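Local coordinates for hypothetical protein PH0495 (Pyrococcus horikoshii, PDB 1X3L) that catalyses the ATP-dependent phosphorylation of D-glycerate to 2-phosphoglycerate, using magnesium and accepting several other nucleotides or pyrophosphate as phosphate donor, at residues 7-12 and 282-287; 166-171 and 221-226; 191-196 and 203-208; 387-390 and 395-398. One frame throughout, in Å; residues are numbered along the deposited sequence.

Contact 1 closes the longest loop: it joins helix 6-20, near the N terminus, to the point where helix 268-281 gives way to strand 285-290, an edge of the mixed sheet. Within that loop, contact 2 pairs helices 163-171 and 217-226. Contact 3 lies within the span between them and folds the segment after strand 188-194 of the parallel sheet back on the strand end. Contacts 2 and 3 touch, Lys-171 NZ probably bonding to Glu-203 O, which ties helix 163-171 to the loop after strand 188-194. Contact 4 comes later in the chain, joining two short consecutive helices beside the mixed sheet. No two loops cross; contacts 1 and 2 lie on opposite sides of the chain's centre.

Contact 1: residues 7-12 and 282-287; sequences REIGLR and LGFKAY. With EDO (1,2-ethanediol), chain C.
Arg-12 NE forms a salt bridge with Glu-278 OE2, and Leu-282 CD2 packs 4.0 Å from the same atom. Glu-278 lies in the last turn of helix 268-281 and Leu-282 directly follows it, where the helix ends in a Schellman motif with Gly-283 as the first residue past the helical conformation. The chain then turns into strand 285-290, the edge of the mixed sheet, over which helix 6-20 is laid. The Arg-12 side chain runs straight out from CG to NE, with CG opposite the backbone N (chi1 -178°), and this extension carries CD to 4.0 Å from Leu-282 CD1. The Leu-282 methyls thus pack obliquely against CD and NE of the arginine while its charge is taken up one helical turn earlier.

The apolar half is carried by Ile-9. Its CG1 lies beside the backbone N and the chain continues extended through chi2 (172°), so that CD1 is thrust at Phe-284 from the opposite direction. The methyl arrives at the edge of the ring, near its plane, with CZ 3.6 Å away from CD1. The other branch, CG2, bridges the two partners, 4.1 Å from Phe-284 CE2 and 4.2 Å from Leu-282 CD1. Ile-432 of strand 427-435 touches both Ile-9 and Phe-284, so the pair is part of the packing of helix 6-20 on the mixed sheet. Elsewhere on the helix, a 1,2-ethanediol, probably from the crystallisation liquor, donates a hydrogen bond from O2 to Leu-11 O (2.8 Å) and sets C1 3.5 Å from Leu-11 CB.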
loop_
_atom_site.group_PDB
_atom_site.type_symbol
_atom_site.label_atom_id
_atom_site.label_comp_id
_atom_site.label_asym_id
_atom_site.label_seq_id
_atom_site.Cartn_x
_atom_site.Cartn_y
_atom_site.Cartn_z
ATOM N N ARG A 7 26.152 -5.855 7.759
ATOM C CA ARG A 7 25.526 -4.636 7.245
ATOM C C ARG A 7 25.252 -4.681 5.744
ATOM O O ARG A 7 24.204 -4.215 5.293
ATOM C CB ARG A 7 26.377 -3.409 7.571
ATOM C CG ARG A 7 25.780 -2.106 7.054
ATOM C CD ARG A 7 26.277 -0.923 7.856
ATOM N NE ARG A 7 25.995 -1.128 9.272
ATOM C CZ ARG A 7 25.468 -0.211 10.073
ATOM N NH1 ARG A 7 25.160 0.992 9.601
ATOM N NH2 ARG A 7 25.243 -0.507 11.346
ATOM N N GLU A 8 26.188 -5.227 4.969
ATOM C CA GLU A 8 25.981 -5.335 3.529
ATOM C C GLU A 8 24.794 -6.270 3.301
ATOM O O GLU A 8 23.978 -6.042 2.418
ATOM C CB GLU A 8 27.223 -5.896 2.823
ATOM C CG GLU A 8 26.925 -6.435 1.414
ATOM C CD GLU A 8 28.180 -6.786 0.611
ATOM O OE1 GLU A 8 29.271 -6.886 1.204
ATOM O OE2 GLU A 8 28.068 -6.965 -0.622
ATOM N N ILE A 9 24.697 -7.320 4.110
ATOM C CA ILE A 9 23.590 -8.259 3.973
ATOM C C ILE A 9 22.274 -7.541 4.250
ATOM O O ILE A 9 21.328 -7.623 3.459
ATOM C CB ILE A 9 23.736 -9.447 4.940
ATOM C CG1 ILE A 9 24.933 -10.303 4.524
ATOM C CG2 ILE A 9 22.453 -10.283 4.940
ATOM C CD1 ILE A 9 25.299 -11.398 5.518
ATOM N N GLY A 10 22.225 -6.823 5.368
ATOM C CA GLY A 10 21.017 -6.097 5.718
ATOM C C GLY A 10 20.581 -5.124 4.633
ATOM O O GLY A 10 19.411 -5.098 4.249
ATOM N N LEU A 11 21.514 -4.318 4.135
ATOM C CA LEU A 11 21.181 -3.346 3.094
ATOM C C LEU A 11 20.774 -4.033 1.789
ATOM O O LEU A 11 19.938 -3.523 1.037
ATOM C CB LEU A 11 22.358 -2.391 2.874
ATOM C CG LEU A 11 22.629 -1.480 4.081
ATOM C CD1 LEU A 11 23.886 -0.632 3.844
ATOM C CD2 LEU A 11 21.429 -0.585 4.313
ATOM N N ARG A 12 21.358 -5.199 1.532
ATOM C CA ARG A 12 21.026 -5.970 0.336
ATOM C C ARG A 12 19.565 -6.436 0.414
ATOM O O ARG A 12 18.834 -6.402 -0.575
ATOM C CB ARG A 12 21.957 -7.183 0.225
ATOM C CG ARG A 12 21.736 -8.031 -1.011
ATOM C CD ARG A 12 22.758 -9.166 -1.116
ATOM N NE ARG A 12 22.434 -10.078 -2.211
ATOM C CZ ARG A 12 22.832 -9.916 -3.469
ATOM N NH1 ARG A 12 23.583 -8.873 -3.801
ATOM N NH2 ARG A 12 22.478 -10.795 -4.401
ATOM N N LEU A 282 21.424 -16.414 0.446
ATOM C CA LEU A 282 22.674 -16.022 1.084
ATOM C C LEU A 282 23.100 -17.011 2.174
ATOM O O LEU A 282 24.099 -16.797 2.855
ATOM C CB LEU A 282 22.545 -14.607 1.656
ATOM C CG LEU A 282 22.261 -13.543 0.587
ATOM C CD1 LEU A 282 21.880 -12.226 1.243
ATOM C CD2 LEU A 282 23.492 -13.375 -0.303
ATOM N N GLY A 283 22.335 -18.088 2.339
ATOM C CA GLY A 283 22.681 -19.099 3.324
ATOM C C GLY A 283 22.013 -19.019 4.686
ATOM O O GLY A 283 22.401 -19.744 5.603
ATOM N N PHE A 284 21.013 -18.155 4.834
ATOM C CA PHE A 284 20.318 -18.021 6.112
ATOM C C PHE A 284 18.975 -18.732 6.068
ATOM O O PHE A 284 18.393 -18.929 5.002
ATOM C CB PHE A 284 20.011 -16.548 6.432
ATOM C CG PHE A 284 21.223 -15.684 6.665
ATOM C CD1 PHE A 284 21.628 -15.367 7.959
ATOM C CD2 PHE A 284 21.924 -15.139 5.592
ATOM C CE1 PHE A 284 22.716 -14.515 8.184
ATOM C CE2 PHE A 284 23.012 -14.287 5.803
ATOM C CZ PHE A 284 23.408 -13.974 7.104
ATOM N N LYS A 285 18.489 -19.125 7.239
ATOM C CA LYS A 285 17.155 -19.689 7.330
ATOM C C LYS A 285 16.401 -18.372 7.532
ATOM O O LYS A 285 16.890 -17.487 8.237
ATOM C CB LYS A 285 17.015 -20.585 8.561
ATOM C CG LYS A 285 17.607 -21.976 8.381
ATOM C CD LYS A 285 16.905 -22.729 7.253
ATOM C CE LYS A 285 17.494 -24.125 7.057
ATOM N NZ LYS A 285 17.343 -24.989 8.270
ATOM N N ALA A 286 15.244 -18.214 6.909
ATOM C CA ALA A 286 14.500 -16.966 7.040
ATOM C C ALA A 286 13.057 -17.224 7.425
ATOM O O ALA A 286 12.440 -18.167 6.932
ATOM C CB ALA A 286 14.555 -16.184 5.726
ATOM N N TYR A 287 12.514 -16.369 8.286
ATOM C CA TYR A 287 11.144 -16.536 8.738
ATOM C C TYR A 287 10.385 -15.226 8.762
ATOM O O TYR A 287 10.889 -14.215 9.256
ATOM C CB TYR A 287 11.134 -17.142 10.138
ATOM C CG TYR A 287 11.844 -18.467 10.218
ATOM C CD1 TYR A 287 11.201 -19.652 9.855
ATOM C CD2 TYR A 287 13.176 -18.536 10.631
ATOM C CE1 TYR A 287 11.872 -20.879 9.901
ATOM C CE2 TYR A 287 13.852 -19.749 10.681
ATOM C CZ TYR A 287 13.199 -20.915 10.318
ATOM O OH TYR A 287 13.872 -22.116 10.387
HETATM C C1 EDO C . 22.570 -0.562 -0.138
HETATM O O1 EDO C . 22.729 -1.843 -0.780
HETATM C C2 EDO C . 21.167 0.021 -0.393
HETATM O O2 EDO C . 20.137 -0.847 0.118
#

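Contact 2: residues 166-171 and 221-226; sequences INTVRK and KRILEL. With EDO (1,2-ethanediol), chain F.
Val-169 and Ile-223 meet where helices 163-171 and 217-226 approach to 9.6 Å between the axes of the short segments, which cross at -123°. Apolar contacts make up the interface. Val-169 CG2 rests on Ile-223 CG2 at 3.8 Å, while the other valine methyl, CG1, lies 4.2 Å from Leu-224 CD2. Ile-223 also sends CD1 to Thr-168, 3.9 Å from its CB and equally near its CG2. The threonine presents carbon here because its chi1 of -68° puts OG1 beside the backbone N, where it bonds to His-164 O in its own helix.

The polar groups lie outside this interface. Arg-170 NH2 donates to Asn-167 OD1 at 3.0 Å from well above the carbonyl plane, and also bonds to Ser-207 OG. Lys-221, extended away from the interface, pairs its NZ with Glu-242 OE2 and with an ethanediol O1 (2.9 Å). A leucine in place of Lys-221 would probably leave the Glu-242 carboxylate without this charged mate and weaken the tie to helix 235-246. Leu-224 reaches Leu-156 of helix 146-158 and Ile-241 of helix 235-246, so the crossing of 163-171 and 217-226 is part of the apolar core of a helical bundle that also includes these two helices.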
loop_
_atom_site.group_PDB
_atom_site.type_symbol
_atom_site.label_atom_id
_atom_site.label_comp_id
_atom_site.label_asym_id
_atom_site.label_seq_id
_atom_site.Cartn_x
_atom_site.Cartn_y
_atom_site.Cartn_z
ATOM N N ILE A 166 -18.173 5.191 6.097
ATOM C CA ILE A 166 -18.030 6.287 5.150
ATOM C C ILE A 166 -17.830 5.705 3.760
ATOM O O ILE A 166 -18.290 6.270 2.768
ATOM C CB ILE A 166 -16.824 7.182 5.518
ATOM C CG1 ILE A 166 -17.124 7.935 6.817
ATOM C CG2 ILE A 166 -16.514 8.153 4.384
ATOM C CD1 ILE A 166 -15.988 8.811 7.308
ATOM N N ASN A 167 -17.137 4.570 3.702
ATOM C CA ASN A 167 -16.880 3.878 2.445
ATOM C C ASN A 167 -18.193 3.306 1.922
ATOM O O ASN A 167 -18.420 3.248 0.718
ATOM C CB ASN A 167 -15.888 2.733 2.658
ATOM C CG ASN A 167 -14.516 3.218 3.077
ATOM O OD1 ASN A 167 -14.288 4.422 3.216
ATOM N ND2 ASN A 167 -13.593 2.284 3.286
ATOM N N THR A 168 -19.049 2.873 2.840
ATOM C CA THR A 168 -20.343 2.311 2.474
ATOM C C THR A 168 -21.199 3.366 1.789
ATOM O O THR A 168 -21.812 3.107 0.750
ATOM C CB THR A 168 -21.091 1.794 3.709
ATOM O OG1 THR A 168 -20.402 0.652 4.232
ATOM C CG2 THR A 168 -22.522 1.409 3.352
ATOM N N VAL A 169 -21.237 4.556 2.377
ATOM C CA VAL A 169 -22.013 5.642 1.809
ATOM C C VAL A 169 -21.403 6.079 0.483
ATOM O O VAL A 169 -22.112 6.190 -0.511
ATOM C CB VAL A 169 -22.084 6.851 2.771
ATOM C CG1 VAL A 169 -22.829 8.001 2.110
ATOM C CG2 VAL A 169 -22.792 6.452 4.057
ATOM N N ARG A 170 -20.089 6.304 0.459
ATOM C CA ARG A 170 -19.418 6.741 -0.766
ATOM C C ARG A 170 -19.548 5.730 -1.904
ATOM O O ARG A 170 -19.741 6.111 -3.064
ATOM C CB ARG A 170 -17.934 7.042 -0.504
ATOM C CG ARG A 170 -17.687 8.243 0.417
ATOM C CD ARG A 170 -16.205 8.653 0.486
ATOM N NE ARG A 170 -15.335 7.550 0.897
ATOM C CZ ARG A 170 -14.763 6.689 0.060
ATOM N NH1 ARG A 170 -14.954 6.798 -1.250
ATOM N NH2 ARG A 170 -14.011 5.704 0.532
ATOM N N LYS A 171 -19.446 4.444 -1.580
ATOM C CA LYS A 171 -19.575 3.411 -2.602
ATOM C C LYS A 171 -20.965 3.422 -3.240
ATOM O O LYS A 171 -21.118 3.053 -4.408
ATOM C CB LYS A 171 -19.292 2.024 -2.014
ATOM C CG LYS A 171 -17.818 1.774 -1.695
ATOM C CD LYS A 171 -17.575 0.363 -1.167
ATOM C CE LYS A 171 -16.086 0.135 -0.928
ATOM N NZ LYS A 171 -15.761 -1.287 -0.643
ATOM N N LYS A 221 -28.271 4.321 4.199
ATOM C CA LYS A 221 -29.286 5.181 4.796
ATOM C C LYS A 221 -29.208 5.111 6.321
ATOM O O LYS A 221 -29.232 6.141 6.999
ATOM C CB LYS A 221 -30.686 4.773 4.328
ATOM C CG LYS A 221 -31.786 5.732 4.785
ATOM C CD LYS A 221 -33.146 5.357 4.212
ATOM C CE LYS A 221 -34.226 6.334 4.660
ATOM N NZ LYS A 221 -35.573 5.945 4.159
ATOM N N ARG A 222 -29.119 3.895 6.854
ATOM C CA ARG A 222 -29.019 3.696 8.300
ATOM C C ARG A 222 -27.884 4.540 8.859
ATOM O O ARG A 222 -28.032 5.205 9.885
ATOM C CB ARG A 222 -28.740 2.228 8.618
ATOM C CG ARG A 222 -29.890 1.284 8.336
ATOM C CD ARG A 222 -29.403 -0.159 8.344
ATOM N NE ARG A 222 -30.498 -1.123 8.254
ATOM C CZ ARG A 222 -30.326 -2.422 8.031
ATOM N NH1 ARG A 222 -29.104 -2.911 7.870
ATOM N NH2 ARG A 222 -31.373 -3.234 7.984
ATOM N N ILE A 223 -26.749 4.502 8.169
ATOM C CA ILE A 223 -25.562 5.244 8.571
ATOM C C ILE A 223 -25.784 6.751 8.594
ATOM O O ILE A 223 -25.433 7.418 9.568
ATOM C CB ILE A 223 -24.373 4.921 7.633
ATOM C CG1 ILE A 223 -23.879 3.494 7.896
ATOM C CG2 ILE A 223 -23.254 5.934 7.831
ATOM C CD1 ILE A 223 -22.812 3.019 6.932
ATOM N N LEU A 224 -26.357 7.292 7.523
ATOM C CA LEU A 224 -26.606 8.726 7.457
ATOM C C LEU A 224 -27.563 9.166 8.557
ATOM O O LEU A 224 -27.410 10.243 9.129
ATOM C CB LEU A 224 -27.170 9.112 6.085
ATOM C CG LEU A 224 -26.183 9.017 4.918
ATOM C CD1 LEU A 224 -26.866 9.444 3.629
ATOM C CD2 LEU A 224 -24.979 9.904 5.194
ATOM N N GLU A 225 -28.547 8.324 8.855
ATOM C CA GLU A 225 -29.518 8.632 9.896
ATOM C C GLU A 225 -28.878 8.496 11.275
ATOM O O GLU A 225 -29.057 9.354 12.142
ATOM C CB GLU A 225 -30.728 7.696 9.789
ATOM C CG GLU A 225 -31.581 7.921 8.546
ATOM C CD GLU A 225 -32.771 6.980 8.471
ATOM O OE1 GLU A 225 -32.558 5.748 8.431
ATOM O OE2 GLU A 225 -33.921 7.471 8.454
ATOM N N LEU A 226 -28.129 7.415 11.469
ATOM C CA LEU A 226 -27.460 7.158 12.738
ATOM C C LEU A 226 -26.630 8.351 13.200
ATOM O O LEU A 226 -26.496 8.599 14.398
ATOM C CB LEU A 226 -26.552 5.932 12.618
ATOM C CG LEU A 226 -25.757 5.587 13.879
ATOM C CD1 LEU A 226 -26.719 5.221 15.001
ATOM C CD2 LEU A 226 -24.801 4.438 13.593
HETATM C C1 EDO F . -36.791 9.232 6.160
HETATM O O1 EDO F . -36.828 7.810 5.978
HETATM C C2 EDO F . -36.990 9.935 4.818
HETATM O O2 EDO F . -36.961 11.355 4.997
#

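Contact 3: residues 191-196 and 203-208; sequences VLIISD and EAIASG. With SO4 (sulfate ion), chain B.
Ile-205 drives its CD1 against Ser-195, and the apolar contacts of the two segments all radiate from this side chain. CD1 lies 3.5 Å from Ser-195 CB, tighter than usual van der Waals contact, and 4.0 Å from Ile-193 CG2. An extended chi2 (178°) carries the methyl this far, while the other branch, CG2, comes 4.1 Å from Ile-193 CG2, so the two isoleucines cross with both Ile-205 branches engaged. The carbonyl Ile-194 O faces the same methyl at 4.0 Å from CD1. An alanine in place of Ile-205 would keep neither branch and is likely to open a gap between the loop and the strand end, leaving Ser-195 CB and Ile-193 CG2 without their cover.

Strand 188-194 is an inner strand of a parallel six-stranded Rossmann-like sheet, and the contact forms at and just past its C-terminal end, where such folds usually place their binding loops. The Ile-194 side chain is about 9 Å from that of Lys-58, which by similarity binds substrate.

Hydrogen bonds hold the flanks. Ser-195 OG is engaged by both Asp-200 OD1 and Val-197 N, fixing its rotation. On the loop, Gly-208 N bonds back to Ile-205 O at 2.9 Å. A sulfate, probably from the crystallisation liquor, might mark a phosphate site; Ala-206 N donates to its O1 (2.7 Å), and Gly-132 N and Ser-134 N also bond to it.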
loop_
_atom_site.group_PDB
_atom_site.type_symbol
_atom_site.label_atom_id
_atom_site.label_comp_id
_atom_site.label_asym_id
_atom_site.label_seq_id
_atom_site.Cartn_x
_atom_site.Cartn_y
_atom_site.Cartn_z
ATOM N N VAL A 191 -7.161 -7.334 -13.107
ATOM C CA VAL A 191 -6.885 -6.251 -12.172
ATOM C C VAL A 191 -5.592 -6.464 -11.402
ATOM O O VAL A 191 -5.415 -7.490 -10.746
ATOM C CB VAL A 191 -8.049 -6.103 -11.162
ATOM C CG1 VAL A 191 -7.826 -4.894 -10.265
ATOM C CG2 VAL A 191 -9.371 -5.975 -11.917
ATOM N N LEU A 192 -4.687 -5.495 -11.502
ATOM C CA LEU A 192 -3.413 -5.556 -10.798
ATOM C C LEU A 192 -3.456 -4.475 -9.720
ATOM O O LEU A 192 -3.626 -3.288 -10.012
ATOM C CB LEU A 192 -2.251 -5.320 -11.769
ATOM C CG LEU A 192 -2.241 -6.232 -13.009
ATOM C CD1 LEU A 192 -0.960 -5.995 -13.806
ATOM C CD2 LEU A 192 -2.343 -7.702 -12.584
ATOM N N ILE A 193 -3.304 -4.892 -8.471
ATOM C CA ILE A 193 -3.385 -3.964 -7.351
ATOM C C ILE A 193 -2.129 -3.904 -6.478
ATOM O O ILE A 193 -1.458 -4.911 -6.259
ATOM C CB ILE A 193 -4.580 -4.343 -6.446
ATOM C CG1 ILE A 193 -5.840 -4.493 -7.301
ATOM C CG2 ILE A 193 -4.789 -3.282 -5.370
ATOM C CD1 ILE A 193 -7.017 -5.125 -6.571
ATOM N N ILE A 194 -1.824 -2.707 -5.993
ATOM C CA ILE A 194 -0.693 -2.488 -5.101
ATOM C C ILE A 194 -1.333 -2.029 -3.802
ATOM O O ILE A 194 -2.151 -1.114 -3.805
ATOM C CB ILE A 194 0.260 -1.396 -5.624
ATOM C CG1 ILE A 194 0.983 -1.903 -6.875
ATOM C CG2 ILE A 194 1.284 -1.025 -4.529
ATOM C CD1 ILE A 194 1.933 -0.896 -7.489
ATOM N N SER A 195 -0.966 -2.664 -2.695
ATOM C CA SER A 195 -1.565 -2.337 -1.412
ATOM C C SER A 195 -0.700 -1.612 -0.396
ATOM O O SER A 195 0.369 -2.092 -0.032
ATOM C CB SER A 195 -2.092 -3.608 -0.756
ATOM O OG SER A 195 -2.602 -3.310 0.527
ATOM N N ASP A 196 -1.189 -0.466 0.071
ATOM C CA ASP A 196 -0.493 0.304 1.094
ATOM C C ASP A 196 -1.326 0.208 2.371
ATOM O O ASP A 196 -1.223 1.047 3.270
ATOM C CB ASP A 196 -0.330 1.770 0.663
ATOM C CG ASP A 196 -1.660 2.474 0.438
ATOM O OD1 ASP A 196 -2.716 1.809 0.503
ATOM O OD2 ASP A 196 -1.644 3.701 0.186
ATOM N N GLU A 203 -11.206 -4.180 -0.356
ATOM C CA GLU A 203 -12.417 -3.364 -0.314
ATOM C C GLU A 203 -12.131 -1.893 -0.065
ATOM O O GLU A 203 -12.880 -1.025 -0.512
ATOM C CB GLU A 203 -13.371 -3.872 0.774
ATOM C CG GLU A 203 -14.247 -5.032 0.347
ATOM C CD GLU A 203 -15.177 -5.508 1.455
ATOM O OE1 GLU A 203 -15.700 -4.656 2.208
ATOM O OE2 GLU A 203 -15.400 -6.733 1.565
ATOM N N ALA A 204 -11.039 -1.620 0.639
ATOM C CA ALA A 204 -10.656 -0.259 0.986
ATOM C C ALA A 204 -9.823 0.463 -0.065
ATOM O O ALA A 204 -9.979 1.673 -0.253
ATOM C CB ALA A 204 -9.901 -0.265 2.321
ATOM N N ILE A 205 -8.942 -0.265 -0.744
ATOM C CA ILE A 205 -8.074 0.341 -1.754
ATOM C C ILE A 205 -8.850 0.968 -2.918
ATOM O O ILE A 205 -9.519 0.272 -3.684
ATOM C CB ILE A 205 -7.059 -0.690 -2.297
ATOM C CG1 ILE A 205 -6.212 -1.234 -1.138
ATOM C CG2 ILE A 205 -6.167 -0.039 -3.339
ATOM C CD1 ILE A 205 -5.206 -2.289 -1.549
ATOM N N ALA A 206 -8.749 2.293 -3.031
ATOM C CA ALA A 206 -9.431 3.060 -4.072
ATOM C C ALA A 206 -10.941 2.856 -3.987
ATOM O O ALA A 206 -11.673 3.164 -4.926
ATOM C CB ALA A 206 -8.924 2.653 -5.456
ATOM N N SER A 207 -11.394 2.338 -2.850
ATOM C CA SER A 207 -12.809 2.075 -2.614
ATOM C C SER A 207 -13.327 0.865 -3.389
ATOM O O SER A 207 -14.493 0.811 -3.772
ATOM C CB SER A 207 -13.641 3.317 -2.942
ATOM O OG SER A 207 -13.362 4.355 -2.015
ATOM N N GLY A 208 -12.434 -0.099 -3.607
ATOM C CA GLY A 208 -12.770 -1.336 -4.293
ATOM C C GLY A 208 -13.649 -1.260 -5.524
ATOM O O GLY A 208 -14.751 -1.812 -5.530
HETATM S S SO4 B . -7.203 5.343 -1.357
HETATM O O1 SO4 B . -8.111 4.192 -1.232
HETATM O O2 SO4 B . -7.234 6.108 -0.100
HETATM O O3 SO4 B . -7.622 6.208 -2.476
HETATM O O4 SO4 B . -5.831 4.868 -1.611
#

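Contact 4: residues 387-390 and 395-398; sequences KKLR and DVEK
Leu-389 and Val-396 touch through a single pair of methyls, CD1 of the leucine and CG2 of the valine, 3.7 Å apart, their side chains crossing at about a right angle. In Val-396 it is CG1 that stands opposite the backbone N (chi1 180°), which leaves CG2 turned to the leucine. Leu-349 of helix 343-351 packs on both residues, adding to their burial.

Arg-390 behaves quite differently. Its chain is folded at chi2 and chi3 (-68° at the latter), curling the guanidinium back over the linker instead of letting it project from the helix. NH1 is thereby placed to donate to Ile-394 O, and it lies 3.8 Å from Asp-395 CA. The edge of the group faces Asp-395 N in plane, at 3.9 Å from NH1. The Asp-395 carboxylate stays apart, OD1 being 4.7 Å from Arg-390 NH1, too far for a salt bridge, so any attraction between the two charges is probably weak.

Asp-395 itself occupies the N-cap of helix 396-401, although its capping bond to Lys-398 N is weak and its acceptor oxygen less surely placed. The contact thus joins two consecutive short helices, the second with an aspartate at its N-cap, in the connection between strands 378-382 and 415-416 of the mixed sheet.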
loop_
_atom_site.group_PDB
_atom_site.type_symbol
_atom_site.label_atom_id
_atom_site.label_comp_id
_atom_site.label_asym_id
_atom_site.label_seq_id
_atom_site.Cartn_x
_atom_site.Cartn_y
_atom_site.Cartn_z
ATOM N N LYS A 387 26.902 0.656 22.626
ATOM C CA LYS A 387 28.130 1.186 23.202
ATOM C C LYS A 387 28.642 2.435 22.497
ATOM O O LYS A 387 29.265 3.293 23.128
ATOM C CB LYS A 387 29.205 0.096 23.255
ATOM C CG LYS A 387 28.891 -0.947 24.332
ATOM C CD LYS A 387 29.986 -1.999 24.520
ATOM C CE LYS A 387 29.606 -2.947 25.668
ATOM N NZ LYS A 387 30.599 -4.033 25.903
ATOM N N LYS A 388 28.380 2.551 21.198
ATOM C CA LYS A 388 28.813 3.737 20.472
ATOM C C LYS A 388 27.994 4.929 20.967
ATOM O O LYS A 388 28.511 6.040 21.089
ATOM C CB LYS A 388 28.646 3.542 18.961
ATOM C CG LYS A 388 29.678 2.584 18.368
ATOM C CD LYS A 388 29.470 2.333 16.877
ATOM C CE LYS A 388 30.491 1.322 16.351
ATOM N NZ LYS A 388 30.253 0.960 14.919
ATOM N N LEU A 389 26.723 4.684 21.269
ATOM C CA LEU A 389 25.836 5.726 21.775
ATOM C C LEU A 389 26.293 6.156 23.174
ATOM O O LEU A 389 26.342 7.349 23.486
ATOM C CB LEU A 389 24.393 5.212 21.835
ATOM C CG LEU A 389 23.662 4.976 20.505
ATOM C CD1 LEU A 389 22.411 4.136 20.728
ATOM C CD2 LEU A 389 23.303 6.318 19.875
ATOM N N ARG A 390 26.635 5.177 24.009
ATOM C CA ARG A 390 27.083 5.460 25.365
ATOM C C ARG A 390 28.429 6.182 25.361
ATOM O O ARG A 390 28.700 7.004 26.235
ATOM C CB ARG A 390 27.173 4.160 26.170
ATOM C CG ARG A 390 25.825 3.472 26.356
ATOM C CD ARG A 390 24.824 4.402 27.035
ATOM N NE ARG A 390 25.188 4.668 28.427
ATOM C CZ ARG A 390 24.889 5.785 29.082
ATOM N NH1 ARG A 390 24.221 6.758 28.475
ATOM N NH2 ARG A 390 25.252 5.928 30.350
ATOM N N ASP A 395 21.958 9.192 26.379
ATOM C CA ASP A 395 21.064 8.406 27.215
ATOM C C ASP A 395 19.899 7.980 26.331
ATOM O O ASP A 395 18.975 8.754 26.075
ATOM C CB ASP A 395 20.578 9.240 28.400
ATOM C CG ASP A 395 19.568 8.506 29.253
ATOM O OD1 ASP A 395 19.655 7.265 29.362
ATOM O OD2 ASP A 395 18.690 9.174 29.828
ATOM N N VAL A 396 19.960 6.740 25.856
ATOM C CA VAL A 396 18.942 6.202 24.964
ATOM C C VAL A 396 17.512 6.310 25.489
ATOM O O VAL A 396 16.619 6.756 24.767
ATOM C CB VAL A 396 19.257 4.728 24.609
ATOM C CG1 VAL A 396 18.187 4.161 23.687
ATOM C CG2 VAL A 396 20.616 4.650 23.938
ATOM N N GLU A 397 17.290 5.902 26.736
ATOM C CA GLU A 397 15.951 5.966 27.321
ATOM C C GLU A 397 15.411 7.392 27.284
ATOM O O GLU A 397 14.244 7.613 26.972
ATOM C CB GLU A 397 15.968 5.465 28.774
ATOM C CG GLU A 397 16.214 3.967 28.946
ATOM C CD GLU A 397 17.554 3.509 28.389
ATOM O OE1 GLU A 397 18.580 4.176 28.657
ATOM O OE2 GLU A 397 17.580 2.470 27.693
ATOM N N LYS A 398 16.266 8.359 27.599
ATOM C CA LYS A 398 15.861 9.762 27.593
ATOM C C LYS A 398 15.539 10.223 26.177
ATOM O O LYS A 398 14.571 10.948 25.959
ATOM C CB LYS A 398 16.968 10.643 28.177
ATOM C CG LYS A 398 16.587 12.112 28.313
ATOM C CD LYS A 398 17.762 12.966 28.804
ATOM C CE LYS A 398 18.898 13.015 27.778
ATOM N NZ LYS A 398 20.045 13.846 28.247
#